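Local coordinates for protein bacillaene synthase decarboxylase PksI (Bacillus subtilis, PDB 4Q1K) that catalyses decarboxylation of the PksL-tethered 3-methylglutaconyl group to a 3-methylcrotonyl moiety during synthesis of the antibiotic bacillaene, at residues Phe60-Ile63 with Arg64-Lys68; Ile139-Arg142 with Glu143-Tyr146; Asp102-Leu105 with Tyr106-Ala109; Leu169-Ser172 with Leu173-Ile177. The protein carries 1 engineered substitution. All blocks are in the same frame, centred on the assembly; numbering follows the deposited sequence.

Overall arrangement
The four contacts are local turns and helix ends, met in the order 1, 3, 2, 4 along one crotonase-like domain; each closes before the next opens, and none nests or crosses. Contact 1 finishes helix 50-65, which connects strands 34-39 and 71-75. Contact 3 turns the loop after helix 87-94 into helix 108-111 and touches contact 1, F60 packing on L108. Contact 2 carries the chain from strand 137-141 of the larger sheet to strand 145-147 of the smaller one. Contact 4 starts helix 171-180 directly after helix 161-169, on the other side of the chain's centre from contact 1 and against a second subunit.

Contact 1: Phe60-Ile63 with Arg64-Lys68; sequences FEYI and RQNPK
The C-terminal part of helix 50-65, the crossover helix of a beta-alpha-beta unit between strands 34-39 and 71-75, is braced where E61 reaches R64 and Q65. One carboxylate serves both neighbours, three and four residues ahead. Its OE1 takes a salt-bridge hydrogen bond from R64 NH1 at 3.1 Å, on the syn side but somewhat out of the carboxylate plane. OE2 is approached from above that plane by the amide of Q65, whose NE2 stands only 2.6 Å from E61 OE2. With CG of E61 trans to the backbone nitrogen, a bend at chi2 (63°) carries the carboxylate forward to R64 and Q65, a reach that suits the length of glutamate. Beneath this polar surface run ordinary helical bonds, R64 N to F60 O at 2.9 Å and Q65 N to E61 O at 2.8 Å.

The buried side has a different character. F60 and I63 are apolar and face inward, I63 against I35 and V37 of strand 34-39 and F60 against L108 and C112. On the outer surface the side chain of N66 lies over one face of the Y62 ring, toward its rim, with the amide and ring planes 31° apart. P67 then centres an inverse gamma turn, in which K68 N meets N66 O at 2.8 Å. The change of direction shows already at N66 N, which donates to I63 O at 3.2 Å from a position 69° out of the carbonyl plane.

Contact 2: Ile139-Arg142 with Glu143-Tyr146; sequences ILSR and ESVY
A tight turn between strand 137-141 of the six-stranded sheet and strand 145-147 of the three-stranded one folds round S141, whose hydroxyl meets both E143 and S144. S141 OG donates to E143 OE1 at 2.8 Å, reaching the carboxylate from above its plane, and lies 2.9 Å from S144 OG, which may donate to it, though that proton has another acceptor, Q121 O, within reach. The backbone of S144 adds two weak bonds, from S144 N to S141 OG at 3.2 Å and to S141 O at 3.4 Å. A small hydroxyl suits this buried spot because it can serve several partners of the turn at once. To bring its carboxylate back, E143 tucks CG in between its own N and carbonyl carbon (chi1 67°) and bends again at chi2. R201 fixes the polar cluster from outside: its backbone N binds E143 OE1 and its guanidinium binds S144 OG.

Further along, Y146 turns its ring back against the end of the first strand. The CD2 methyl of L140 sits over the middle of one ring face, 4.0 Å from the centroid of Y146, a CH-pi contact only 12° off the ring normal. L140 CB also packs on Y146 CE2 at 3.9 Å, and S141 O lies in the ring plane at the edge. The phenol OH comes within 2.9 Å of S141 N and is hydrogen-bonded to M120 O, so this polar tip is satisfied within a buried setting, while L189 touches both L140 and Y146. The turn links the two sheets of a crotonase-like core, the fold of the enoyl-CoA hydratase/isomerase family.

Contact 3: Asp102-Leu105 with Tyr106-Ala109; sequences DDNL and YSLA
The side-chain amide of N104 lies flat on one face of the Y106 ring, the two planes only 16° apart, with N104 OD1 over the ring centre 3.2 Å above the plane of Y106. T101 and M159 also pack on the tyrosine. A chi1 of 47° at Y106 folds the ring back over its own backbone and so against the amide. Asparagine suits the site because both ends of its amide are used. OD1 accepts from S107 N at 3.0 Å, in the carbonyl plane and on a lone pair, while N104 ND2 donates to S107 OG at 2.6 Å. S107 OG is bonded in addition to D111 OD2.

Next to this polar pair, L105 to L108 form a type I beta turn with a weak closing bond, L108 N to L105 O at 3.4 Å. The two leucines lie side by side, L105 CD2 to L108 CD1 at 4.1 Å, and rest on helix 50-65.

The two bonds to S107 restrict rotation of the N104 amide, and the run N104, S107, D111 probably steadies the entry to helix 108-111, with the stacked Y106 about 9 Å, side chain to side chain, from the active-site H249.

Contact 4: Leu169-Ser172 with Leu173-Ile177; sequences LGFS and LAQEI
Helix 171-180 starts as A174 N and Q175 N bond back to G170 O and F171 O, each at 3.1 Å, straight after a sharp break at G170. The positive phi there (100°) would press any beta carbon against the carbonyl of L169, so glycine fits the corner between helices 161-169 and 171-180. A water spans the break, donating to L169 O at 2.9 Å and accepting from L173 N at 2.8 Å. It stands in for a direct bond between these two backbone groups.

F171 carries the main side-chain contact. Its extended first torsion (chi1 -176°) turns the ring toward Q175, one turn ahead, which bends at chi2 to lay its amide over one ring face. The planes are 10° apart, with F171 CZ 3.5 Å from Q175 CD, a stacked amide-aromatic pair. Both also border a second subunit, where F171 touches K168 and Q175 touches L230 of that chain. On the inward side the leucine before the break reaches across to the helix, the methyl L169 CD1 meeting I177 CD1 at 3.5 Å, with the two side chains nearly perpendicular. A174, small enough to sit against helix 161-169, packs on V165 and P166.

The amides at the start of a helix lack carbonyl partners from a preceding turn. While the F171-Q175 stack and the L169-I177 contact cover other parts of the first turns, these N-H groups are met by small polar molecules: water at L173 N and a glycerol, probably from crystallisation, at S172 N.

Contact 1: Phe60-Ile63 with Arg64-Lys68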
loop_
_atom_site.group_PDB
_atom_site.type_symbol
_atom_site.label_atom_id
_atom_site.label_comp_id
_atom_site.label_asym_id
_atom_site.label_seq_id
_atom_site.Cartn_x
_atom_site.Cartn_y
_atom_site.Cartn_z
ATOM N N PHE B 60 17.881 18.580 16.331
ATOM C CA PHE B 60 17.794 18.615 14.846
ATOM C C PHE B 60 18.468 19.791 14.139
ATOM O O PHE B 60 19.021 19.673 13.046
ATOM C CB PHE B 60 16.357 18.370 14.361
ATOM C CG PHE B 60 15.993 16.842 14.402
ATOM C CD1 PHE B 60 16.309 16.024 13.319
ATOM C CD2 PHE B 60 15.444 16.251 15.565
ATOM C CE1 PHE B 60 16.010 14.618 13.341
ATOM C CE2 PHE B 60 15.147 14.847 15.567
ATOM C CZ PHE B 60 15.473 14.071 14.450
ATOM N N GLU B 61 18.457 20.923 14.820
ATOM C CA GLU B 61 19.215 22.099 14.308
ATOM C C GLU B 61 20.672 21.848 14.386
ATOM O O GLU B 61 21.403 22.171 13.456
ATOM C CB GLU B 61 18.820 23.360 15.089
ATOM C CG GLU B 61 19.487 24.622 14.529
ATOM C CD GLU B 61 19.063 24.937 13.083
ATOM O OE1 GLU B 61 18.039 24.387 12.567
ATOM O OE2 GLU B 61 19.801 25.718 12.434
ATOM N N TYR B 62 21.151 21.272 15.513
ATOM C CA TYR B 62 22.529 20.857 15.565
ATOM C C TYR B 62 22.946 19.958 14.383
ATOM O O TYR B 62 24.032 20.109 13.756
ATOM C CB TYR B 62 22.812 20.108 16.849
ATOM C CG TYR B 62 24.223 19.653 16.903
ATOM C CD1 TYR B 62 25.229 20.557 17.288
ATOM C CD2 TYR B 62 24.587 18.354 16.591
ATOM C CE1 TYR B 62 26.548 20.156 17.373
ATOM C CE2 TYR B 62 25.929 17.969 16.645
ATOM C CZ TYR B 62 26.869 18.868 17.062
ATOM O OH TYR B 62 28.189 18.495 17.147
ATOM N N ILE B 63 22.111 18.980 14.117
ATOM C CA ILE B 63 22.385 18.052 12.985
ATOM C C ILE B 63 22.402 18.830 11.644
ATOM O O ILE B 63 23.286 18.631 10.812
ATOM C CB ILE B 63 21.318 16.895 12.958
ATOM C CG1 ILE B 63 21.547 16.031 14.210
ATOM C CG2 ILE B 63 21.409 16.084 11.613
ATOM C CD1 ILE B 63 20.365 15.072 14.492
ATOM N N ARG B 64 21.470 19.766 11.498
ATOM C CA ARG B 64 21.435 20.634 10.327
ATOM C C ARG B 64 22.674 21.530 10.214
ATOM O O ARG B 64 23.089 21.875 9.107
ATOM C CB ARG B 64 20.169 21.494 10.339
ATOM C CG ARG B 64 20.122 22.544 9.242
ATOM C CD ARG B 64 18.807 23.306 9.263
ATOM N NE ARG B 64 17.696 22.494 8.777
ATOM C CZ ARG B 64 16.764 21.959 9.559
ATOM N NH1 ARG B 64 16.807 22.149 10.871
ATOM N NH2 ARG B 64 15.788 21.233 9.030
ATOM N N GLN B 65 23.261 21.910 11.347
ATOM C CA GLN B 65 24.441 22.826 11.332
ATOM C C GLN B 65 25.736 22.078 11.155
ATOM O O GLN B 65 26.800 22.712 10.981
ATOM C CB GLN B 65 24.507 23.679 12.605
ATOM C CG GLN B 65 23.339 24.653 12.735
ATOM C CD GLN B 65 23.199 25.533 11.485
ATOM O OE1 GLN B 65 24.195 26.029 10.941
ATOM N NE2 GLN B 65 21.973 25.721 11.017
ATOM N N ASN B 66 25.705 20.743 11.217
ATOM C CA ASN B 66 26.914 19.919 11.265
ATOM C C ASN B 66 26.779 18.852 10.223
ATOM O O ASN B 66 26.485 17.709 10.558
ATOM C CB ASN B 66 27.166 19.372 12.688
ATOM C CG ASN B 66 27.525 20.495 13.680
ATOM O OD1 ASN B 66 26.649 21.100 14.353
ATOM N ND2 ASN B 66 28.811 20.861 13.707
ATOM N N PRO B 67 27.001 19.229 8.937
ATOM C CA PRO B 67 26.617 18.335 7.822
ATOM C C PRO B 67 27.645 17.260 7.541
ATOM O O PRO B 67 28.108 17.168 6.427
ATOM C CB PRO B 67 26.484 19.295 6.601
ATOM C CG PRO B 67 27.400 20.485 6.945
ATOM C CD PRO B 67 27.417 20.584 8.448
ATOM N N LYS B 68 27.969 16.415 8.525
ATOM C CA LYS B 68 28.935 15.337 8.365
ATOM C C LYS B 68 28.303 14.001 8.605
ATOM O O LYS B 68 28.941 13.027 8.334
ATOM C CB LYS B 68 30.081 15.441 9.383
ATOM C CG LYS B 68 29.684 15.327 10.828
ATOM C CD LYS B 68 30.998 15.137 11.602
ATOM C CE LYS B 68 30.777 14.597 13.006
ATOM N NZ LYS B 68 32.099 14.315 13.621
#

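Contact 2: Ile139-Arg142 with Glu143-Tyr146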
loop_
_atom_site.group_PDB
_atom_site.type_symbol
_atom_site.label_atom_id
_atom_site.label_comp_id
_atom_site.label_asym_id
_atom_site.label_seq_id
_atom_site.Cartn_x
_atom_site.Cartn_y
_atom_site.Cartn_z
ATOM N N ILE B 139 11.160 1.453 13.084
ATOM C CA ILE B 139 11.240 0.062 13.625
ATOM C C ILE B 139 10.362 0.041 14.866
ATOM O O ILE B 139 10.491 0.931 15.679
ATOM C CB ILE B 139 12.701 -0.203 14.122
ATOM C CG1 ILE B 139 13.696 -0.061 12.942
ATOM C CG2 ILE B 139 12.798 -1.649 14.684
ATOM C CD1 ILE B 139 15.141 0.249 13.465
ATOM N N LEU B 140 9.484 -0.928 15.035
ATOM C CA LEU B 140 8.660 -0.988 16.206
ATOM C C LEU B 140 9.108 -2.117 17.154
ATOM O O LEU B 140 9.783 -3.043 16.712
ATOM C CB LEU B 140 7.199 -1.311 15.830
ATOM C CG LEU B 140 6.546 -0.421 14.753
ATOM C CD1 LEU B 140 5.091 -0.949 14.549
ATOM C CD2 LEU B 140 6.587 1.050 15.160
ATOM N N SER B 141 8.674 -2.010 18.420
ATOM C CA SER B 141 8.870 -3.067 19.391
ATOM C C SER B 141 7.585 -3.917 19.504
ATOM O O SER B 141 6.445 -3.437 19.550
ATOM C CB SER B 141 9.127 -2.423 20.763
ATOM O OG SER B 141 8.551 -3.234 21.806
ATOM N N ARG B 142 7.774 -5.235 19.531
ATOM C CA ARG B 142 6.650 -6.101 19.544
ATOM C C ARG B 142 5.699 -5.882 20.740
ATOM O O ARG B 142 4.452 -6.045 20.615
ATOM C CB ARG B 142 7.266 -7.550 19.631
ATOM C CG ARG B 142 6.268 -8.624 19.239
ATOM C CD ARG B 142 6.897 -10.052 19.137
ATOM N NE ARG B 142 7.965 -10.217 18.122
ATOM C CZ ARG B 142 8.819 -11.250 18.155
ATOM N NH1 ARG B 142 8.734 -12.158 19.125
ATOM N NH2 ARG B 142 9.739 -11.408 17.223
ATOM N N GLU B 143 6.301 -5.592 21.926
ATOM C CA GLU B 143 5.533 -5.573 23.165
ATOM C C GLU B 143 5.087 -4.135 23.553
ATOM O O GLU B 143 4.282 -3.963 24.462
ATOM C CB GLU B 143 6.313 -6.305 24.303
ATOM C CG GLU B 143 7.597 -5.629 24.758
ATOM C CD GLU B 143 8.827 -6.140 23.987
ATOM O OE1 GLU B 143 8.934 -5.864 22.716
ATOM O OE2 GLU B 143 9.681 -6.828 24.601
ATOM N N SER B 144 5.488 -3.142 22.755
ATOM C CA SER B 144 5.049 -1.749 23.007
ATOM C C SER B 144 3.711 -1.447 22.380
ATOM O O SER B 144 3.307 -2.139 21.369
ATOM C CB SER B 144 6.091 -0.815 22.424
ATOM O OG SER B 144 7.311 -1.006 23.237
ATOM N N VAL B 145 3.078 -0.374 22.856
ATOM C CA VAL B 145 1.768 0.091 22.352
ATOM C C VAL B 145 1.898 1.279 21.419
ATOM O O VAL B 145 2.692 2.165 21.676
ATOM C CB VAL B 145 0.843 0.381 23.519
ATOM C CG1 VAL B 145 -0.445 0.986 23.007
ATOM C CG2 VAL B 145 0.510 -0.962 24.175
ATOM N N TYR B 146 1.181 1.242 20.288
ATOM C CA TYR B 146 1.221 2.351 19.283
ATOM C C TYR B 146 -0.203 2.795 19.064
ATOM O O TYR B 146 -1.081 1.975 18.881
ATOM C CB TYR B 146 1.881 1.922 17.971
ATOM C CG TYR B 146 3.325 1.474 18.292
ATOM C CD1 TYR B 146 4.328 2.404 18.532
ATOM C CD2 TYR B 146 3.632 0.097 18.407
ATOM C CE1 TYR B 146 5.608 1.989 18.949
ATOM C CE2 TYR B 146 4.894 -0.329 18.793
ATOM C CZ TYR B 146 5.875 0.645 19.109
ATOM O OH TYR B 146 7.125 0.272 19.439
#

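Contact 3: Asp102-Leu105 with Tyr106-Ala109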
loop_
_atom_site.group_PDB
_atom_site.type_symbol
_atom_site.label_atom_id
_atom_site.label_comp_id
_atom_site.label_asym_id
_atom_site.label_seq_id
_atom_site.Cartn_x
_atom_site.Cartn_y
_atom_site.Cartn_z
ATOM N N ASP B 102 2.135 25.353 16.438
ATOM C CA ASP B 102 2.911 26.377 17.147
ATOM C C ASP B 102 4.375 25.984 17.294
ATOM O O ASP B 102 5.287 26.796 17.095
ATOM C CB ASP B 102 2.291 26.758 18.498
ATOM C CG ASP B 102 1.045 27.648 18.339
ATOM O OD1 ASP B 102 0.751 28.158 17.235
ATOM O OD2 ASP B 102 0.347 27.821 19.323
ATOM N N ASP B 103 4.612 24.726 17.620
ATOM C CA ASP B 103 5.963 24.240 17.716
ATOM C C ASP B 103 5.869 23.088 16.773
ATOM O O ASP B 103 4.933 22.318 16.857
ATOM C CB ASP B 103 6.243 23.729 19.142
ATOM C CG ASP B 103 6.579 24.866 20.119
ATOM O OD1 ASP B 103 7.545 25.631 19.875
ATOM O OD2 ASP B 103 5.869 24.989 21.132
ATOM N N ASN B 104 6.745 23.005 15.799
ATOM C CA ASN B 104 6.577 21.900 14.892
ATOM C C ASN B 104 7.570 20.795 15.294
ATOM O O ASN B 104 8.773 20.975 15.184
ATOM C CB ASN B 104 6.742 22.327 13.437
ATOM C CG ASN B 104 6.843 21.145 12.519
ATOM O OD1 ASN B 104 6.832 19.984 12.980
ATOM N ND2 ASN B 104 6.981 21.406 11.240
ATOM N N LEU B 105 7.070 19.705 15.849
ATOM C CA LEU B 105 7.912 18.590 16.149
ATOM C C LEU B 105 7.544 17.491 15.148
ATOM O O LEU B 105 8.323 16.596 14.921
ATOM C CB LEU B 105 7.695 18.083 17.576
ATOM C CG LEU B 105 7.873 19.138 18.672
ATOM C CD1 LEU B 105 7.337 18.683 20.036
ATOM C CD2 LEU B 105 9.376 19.415 18.731
ATOM N N TYR B 106 6.354 17.556 14.546
ATOM C CA TYR B 106 5.901 16.402 13.726
ATOM C C TYR B 106 6.801 16.153 12.534
ATOM O O TYR B 106 6.999 15.006 12.153
ATOM C CB TYR B 106 4.452 16.574 13.206
ATOM C CG TYR B 106 4.140 17.915 12.604
ATOM C CD1 TYR B 106 3.704 18.967 13.428
ATOM C CD2 TYR B 106 4.202 18.117 11.211
ATOM C CE1 TYR B 106 3.406 20.198 12.902
ATOM C CE2 TYR B 106 3.917 19.349 10.682
ATOM C CZ TYR B 106 3.505 20.377 11.561
ATOM O OH TYR B 106 3.221 21.619 11.081
ATOM N N SER B 107 7.367 17.211 11.966
ATOM C CA SER B 107 8.072 17.037 10.689
ATOM C C SER B 107 9.596 17.086 10.861
ATOM O O SER B 107 10.319 17.181 9.905
ATOM C CB SER B 107 7.635 18.048 9.659
ATOM O OG SER B 107 8.013 19.369 9.990
ATOM N N LEU B 108 10.084 17.036 12.101
ATOM C CA LEU B 108 11.529 17.018 12.295
ATOM C C LEU B 108 12.263 16.025 11.409
ATOM O O LEU B 108 13.321 16.393 10.853
ATOM C CB LEU B 108 11.902 16.666 13.762
ATOM C CG LEU B 108 11.532 17.763 14.816
ATOM C CD1 LEU B 108 11.671 17.168 16.203
ATOM C CD2 LEU B 108 12.413 18.990 14.661
ATOM N N ALA B 109 11.805 14.745 11.322
ATOM C CA ALA B 109 12.644 13.801 10.661
ATOM C C ALA B 109 12.522 13.945 9.127
ATOM O O ALA B 109 13.441 13.656 8.397
ATOM C CB ALA B 109 12.216 12.373 11.077
#

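Contact 4: Leu169-Ser172 with Leu173-Ile177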
loop_
_atom_site.group_PDB
_atom_site.type_symbol
_atom_site.label_atom_id
_atom_site.label_comp_id
_atom_site.label_asym_id
_atom_site.label_seq_id
_atom_site.Cartn_x
_atom_site.Cartn_y
_atom_site.Cartn_z
ATOM N N LEU B 169 1.504 3.378 6.406
ATOM C CA LEU B 169 0.832 2.098 6.760
ATOM C C LEU B 169 -0.221 1.760 5.746
ATOM O O LEU B 169 -0.800 0.642 5.843
ATOM C CB LEU B 169 0.104 2.180 8.083
ATOM C CG LEU B 169 1.096 2.436 9.182
ATOM C CD1 LEU B 169 0.443 2.436 10.567
ATOM C CD2 LEU B 169 2.131 1.322 9.047
ATOM N N GLY B 170 -0.493 2.639 4.790
ATOM C CA GLY B 170 -1.438 2.217 3.719
ATOM C C GLY B 170 -2.817 2.790 4.032
ATOM O O GLY B 170 -3.147 3.041 5.188
ATOM N N PHE B 171 -3.598 3.052 2.980
ATOM C CA PHE B 171 -4.896 3.677 3.104
ATOM C C PHE B 171 -5.839 2.932 4.061
ATOM O O PHE B 171 -6.413 3.527 4.966
ATOM C CB PHE B 171 -5.598 3.697 1.678
ATOM C CG PHE B 171 -6.929 4.433 1.772
ATOM C CD1 PHE B 171 -6.944 5.822 1.727
ATOM C CD2 PHE B 171 -8.151 3.742 1.998
ATOM C CE1 PHE B 171 -8.156 6.560 1.828
ATOM C CE2 PHE B 171 -9.353 4.460 2.150
ATOM C CZ PHE B 171 -9.365 5.853 2.023
ATOM N N SER B 172 -5.964 1.624 3.878
ATOM C CA SER B 172 -6.972 0.895 4.607
ATOM C C SER B 172 -6.689 0.826 6.089
ATOM O O SER B 172 -7.556 1.142 6.952
ATOM C CB SER B 172 -7.058 -0.556 3.975
ATOM O OG SER B 172 -8.110 -1.235 4.663
ATOM N N LEU B 173 -5.490 0.400 6.461
ATOM C CA LEU B 173 -5.238 0.372 7.921
ATOM C C LEU B 173 -5.281 1.736 8.510
ATOM O O LEU B 173 -5.703 1.900 9.666
ATOM C CB LEU B 173 -3.843 -0.245 8.193
ATOM C CG LEU B 173 -3.513 -0.658 9.632
ATOM C CD1 LEU B 173 -4.507 -1.666 10.088
ATOM C CD2 LEU B 173 -2.100 -1.284 9.586
ATOM N N ALA B 174 -4.830 2.743 7.788
ATOM C CA ALA B 174 -4.947 4.090 8.312
ATOM C C ALA B 174 -6.387 4.492 8.666
ATOM O O ALA B 174 -6.562 5.273 9.612
ATOM C CB ALA B 174 -4.314 5.137 7.360
ATOM N N GLN B 175 -7.383 4.055 7.870
ATOM C CA GLN B 175 -8.760 4.473 8.185
ATOM C C GLN B 175 -9.064 4.026 9.634
ATOM O O GLN B 175 -9.650 4.748 10.388
ATOM C CB GLN B 175 -9.807 3.848 7.279
ATOM C CG GLN B 175 -9.567 4.012 5.785
ATOM C CD GLN B 175 -9.283 5.488 5.459
ATOM O OE1 GLN B 175 -8.098 5.966 5.364
ATOM N NE2 GLN B 175 -10.355 6.232 5.361
ATOM N N GLU B 176 -8.769 2.738 9.919
ATOM C CA GLU B 176 -9.145 2.183 11.186
ATOM C C GLU B 176 -8.339 2.875 12.277
ATOM O O GLU B 176 -8.879 3.247 13.341
ATOM C CB GLU B 176 -8.757 0.655 11.094
ATOM C CG GLU B 176 -9.049 -0.067 12.369
ATOM C CD GLU B 176 -8.512 -1.518 12.281
ATOM O OE1 GLU B 176 -8.819 -2.183 11.288
ATOM O OE2 GLU B 176 -7.778 -1.952 13.200
ATOM N N ILE B 177 -7.024 2.984 12.053
ATOM C CA ILE B 177 -6.178 3.654 13.079
ATOM C C ILE B 177 -6.617 5.076 13.414
ATOM O O ILE B 177 -6.708 5.446 14.588
ATOM C CB ILE B 177 -4.685 3.707 12.617
ATOM C CG1 ILE B 177 -4.140 2.248 12.711
ATOM C CG2 ILE B 177 -3.790 4.731 13.383
ATOM C CD1 ILE B 177 -2.754 2.046 11.969
HETATM O O HOH W 1 -3.321 -0.362 4.869
#